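Local coordinates for sulfite reductase, desulfoviridin-type subunit gamma (Archaeoglobus fulgidus, PDB 2A5W), which probably carries sulfur in the cytoplasm as a DsrC/TusE-family partner of dissimilatory sulfite reductase, at residues 2-7 with 27-32. Numbering follows the deposited sequence.
Sequences PELEVK and EEVAEA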
ATOM      1  N   PRO A   2      16.499   3.786  -2.901  1.00 33.62           N
ATOM      2  CA  PRO A   2      17.046   3.293  -4.173  1.00 33.82           C
ATOM      3  C   PRO A   2      16.027   3.535  -5.288  1.00 34.25           C
ATOM      4  O   PRO A   2      15.031   4.226  -5.059  1.00 34.41           O
ATOM      5  CB  PRO A   2      17.175   1.795  -3.916  1.00 32.87           C
ATOM      6  CG  PRO A   2      15.952   1.510  -3.089  1.00 33.85           C
ATOM      7  CD  PRO A   2      15.869   2.697  -2.129  1.00 33.33           C
ATOM      8  N   GLU A   3      16.248   2.949  -6.466  1.00 34.39           N
ATOM      9  CA  GLU A   3      15.337   3.159  -7.601  1.00 33.78           C
ATOM     10  C   GLU A   3      14.412   1.972  -7.838  1.00 33.19           C
ATOM     11  O   GLU A   3      14.630   0.871  -7.291  1.00 32.70           O
ATOM     12  CB  GLU A   3      16.142   3.497  -8.863  1.00 34.69           C
ATOM     13  CG  GLU A   3      16.920   4.798  -8.679  1.00 37.64           C
ATOM     14  CD  GLU A   3      17.652   5.262  -9.906  1.00 41.81           C
ATOM     15  OE1 GLU A   3      17.328   6.387 -10.366  1.00 44.40           O
ATOM     16  OE2 GLU A   3      18.548   4.524 -10.395  1.00 41.85           O
ATOM     17  N   LEU A   4      13.372   2.222  -8.631  1.00 32.05           N
ATOM     18  CA  LEU A   4      12.446   1.212  -9.100  1.00 32.16           C
ATOM     19  C   LEU A   4      12.222   1.443 -10.595  1.00 32.74           C
ATOM     20  O   LEU A   4      11.649   2.463 -10.997  1.00 32.05           O
ATOM     21  CB  LEU A   4      11.095   1.301  -8.337  1.00 32.03           C
ATOM     22  CG  LEU A   4       9.987   0.259  -8.631  1.00 31.64           C
ATOM     23  CD1 LEU A   4      10.342  -1.106  -8.047  1.00 30.65           C
ATOM     24  CD2 LEU A   4       8.612   0.709  -8.139  1.00 31.20           C
ATOM     25  N   GLU A   5      12.691   0.504 -11.408  1.00 33.54           N
ATOM     26  CA  GLU A   5      12.391   0.497 -12.836  1.00 35.18           C
ATOM     27  C   GLU A   5      11.013  -0.104 -13.080  1.00 35.57           C
ATOM     28  O   GLU A   5      10.733  -1.232 -12.689  1.00 35.27           O
ATOM     29  CB  GLU A   5      13.427  -0.303 -13.623  1.00 34.92           C
ATOM     30  CG  GLU A   5      14.647   0.471 -14.021  1.00 36.04           C
ATOM     31  CD  GLU A   5      15.607  -0.351 -14.875  1.00 36.81           C
ATOM     32  OE1 GLU A   5      15.714  -1.583 -14.679  1.00 37.10           O
ATOM     33  OE2 GLU A   5      16.264   0.244 -15.753  1.00 42.17           O
ATOM     34  N   VAL A   6      10.161   0.691 -13.707  1.00 36.93           N
ATOM     35  CA  VAL A   6       8.836   0.291 -14.162  1.00 38.41           C
ATOM     36  C   VAL A   6       8.414   1.284 -15.256  1.00 39.35           C
ATOM     37  O   VAL A   6       8.708   2.478 -15.158  1.00 39.44           O
ATOM     38  CB  VAL A   6       7.788   0.248 -12.995  1.00 38.14           C
ATOM     39  CG1 VAL A   6       7.896   1.476 -12.099  1.00 37.85           C
ATOM     40  CG2 VAL A   6       6.357   0.075 -13.548  1.00 38.54           C
ATOM     41  N   LYS A   7       7.759   0.773 -16.299  1.00 41.11           N
ATOM     42  CA  LYS A   7       7.208   1.576 -17.418  1.00 42.40           C
ATOM     43  C   LYS A   7       8.175   2.569 -18.093  1.00 42.67           C
ATOM     44  O   LYS A   7       7.819   3.730 -18.353  1.00 43.20           O
ATOM     45  CB  LYS A   7       5.862   2.242 -17.033  1.00 42.54           C
ATOM     46  CG  LYS A   7       5.922   3.460 -16.088  1.00 42.96           C
ATOM     47  CD  LYS A   7       4.556   3.777 -15.473  1.00 43.62           C
ATOM     48  CE  LYS A   7       3.542   4.351 -16.498  1.00 46.95           C
ATOM     49  NZ  LYS A   7       3.749   5.814 -16.836  1.00 48.61           N
ATOM     50  N   GLU A  27      -1.514   1.573 -11.422  1.00 36.37           N
ATOM     51  CA  GLU A  27      -1.611   0.113 -11.220  1.00 37.72           C
ATOM     52  C   GLU A  27      -0.314  -0.658 -11.545  1.00 37.11           C
ATOM     53  O   GLU A  27       0.034  -1.615 -10.845  1.00 36.65           O
ATOM     54  CB  GLU A  27      -2.806  -0.474 -12.004  1.00 37.55           C
ATOM     55  CG  GLU A  27      -4.153  -0.240 -11.283  1.00 39.85           C
ATOM     56  CD  GLU A  27      -5.357  -0.959 -11.914  1.00 40.84           C
ATOM     57  OE1 GLU A  27      -5.264  -1.435 -13.066  1.00 44.26           O
ATOM     58  OE2 GLU A  27      -6.418  -1.038 -11.237  1.00 46.61           O
ATOM     59  N   GLU A  28       0.380  -0.232 -12.598  1.00 36.26           N
ATOM     60  CA  GLU A  28       1.652  -0.825 -13.006  1.00 36.63           C
ATOM     61  C   GLU A  28       2.716  -0.658 -11.933  1.00 35.52           C
ATOM     62  O   GLU A  28       3.396  -1.613 -11.568  1.00 35.18           O
ATOM     63  CB  GLU A  28       2.155  -0.179 -14.308  1.00 36.73           C
ATOM     64  CG  GLU A  28       1.959  -1.012 -15.551  1.00 38.24           C
ATOM     65  CD  GLU A  28       2.709  -0.437 -16.749  1.00 39.56           C
ATOM     66  OE1 GLU A  28       3.575  -1.147 -17.332  1.00 41.95           O
ATOM     67  OE2 GLU A  28       2.441   0.740 -17.092  1.00 43.89           O
ATOM     68  N   VAL A  29       2.848   0.571 -11.440  1.00 34.98           N
ATOM     69  CA  VAL A  29       3.761   0.891 -10.346  1.00 34.24           C
ATOM     70  C   VAL A  29       3.380   0.094  -9.103  1.00 33.76           C
ATOM     71  O   VAL A  29       4.249  -0.458  -8.430  1.00 33.85           O
ATOM     72  CB  VAL A  29       3.802   2.425 -10.054  1.00 33.79           C
ATOM     73  CG1 VAL A  29       4.723   2.725  -8.893  1.00 35.12           C
ATOM     74  CG2 VAL A  29       4.291   3.206 -11.306  1.00 33.84           C
ATOM     75  N   ALA A  30       2.082   0.020  -8.800  1.00 32.92           N
ATOM     76  CA  ALA A  30       1.632  -0.748  -7.639  1.00 32.64           C
ATOM     77  C   ALA A  30       2.155  -2.165  -7.733  1.00 32.48           C
ATOM     78  O   ALA A  30       2.637  -2.722  -6.746  1.00 32.20           O
ATOM     79  CB  ALA A  30       0.097  -0.745  -7.524  1.00 32.24           C
ATOM     80  N   GLU A  31       2.074  -2.731  -8.941  1.00 32.66           N
ATOM     81  CA  GLU A  31       2.490  -4.103  -9.210  1.00 33.14           C
ATOM     82  C   GLU A  31       3.981  -4.302  -9.020  1.00 32.52           C
ATOM     83  O   GLU A  31       4.415  -5.325  -8.482  1.00 33.13           O
ATOM     84  CB  GLU A  31       2.135  -4.468 -10.642  1.00 34.36           C
ATOM     85  CG  GLU A  31       1.813  -5.927 -10.839  1.00 38.47           C
ATOM     86  CD  GLU A  31       0.479  -6.322 -10.233  1.00 40.77           C
ATOM     87  OE1 GLU A  31      -0.560  -5.760 -10.660  1.00 44.54           O
ATOM     88  OE2 GLU A  31       0.474  -7.224  -9.364  1.00 39.60           O
ATOM     89  N   ALA A  32       4.765  -3.332  -9.470  1.00 31.26           N
ATOM     90  CA  ALA A  32       6.213  -3.394  -9.315  1.00 31.17           C
ATOM     91  C   ALA A  32       6.578  -3.298  -7.821  1.00 30.90           C
ATOM     92  O   ALA A  32       7.429  -4.044  -7.305  1.00 31.08           O
ATOM     93  CB  ALA A  32       6.868  -2.281 -10.120  1.00 30.22           C
TER
HETATM   94  O   HOH W   1       6.608  -1.754 -17.465  1.00 54.73           O
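V6 of strand 3-6 meets A32 and E28 of helix 27-34. Strand 3-6 forms a two-stranded antiparallel hairpin with strand 9-12 at the N-terminal end of this DsrC-family protein, and here the hairpin packs on the helix. The axes of strand 3-6 and helix 27-32 come within 8.9 Å, their N-to-C directions 126° apart, and no direct hydrogen bond joins the two segments. The A32 methyl, CB, meets V6 CB at 3.9 Å. The two branches of V6 divide the rest of the work. A chi1 of 45° turns CG1 to V29 CG2, 4.1 Å away, with the two valine side chains roughly at right angles. It leaves CG2, anti to the V6 backbone N, against the carbonyl of E28, whose O accepts the helix hydrogen bond from A32 N. L4 adds CD2, 4.0 Å from A32 CB. L11 of the partner strand also touches V6 and V29, extending this apolar patch. The edge of the contact is polar. K7 CB and CE pass E28 OE2, CB at 3.7 Å, the two chains crossing obliquely, while K7 NZ stays 5.2 Å from E28 OE2. One water bridges the segments, accepting from K7 N at 3.0 Å and donating to E28 OE1 at 3.1 Å.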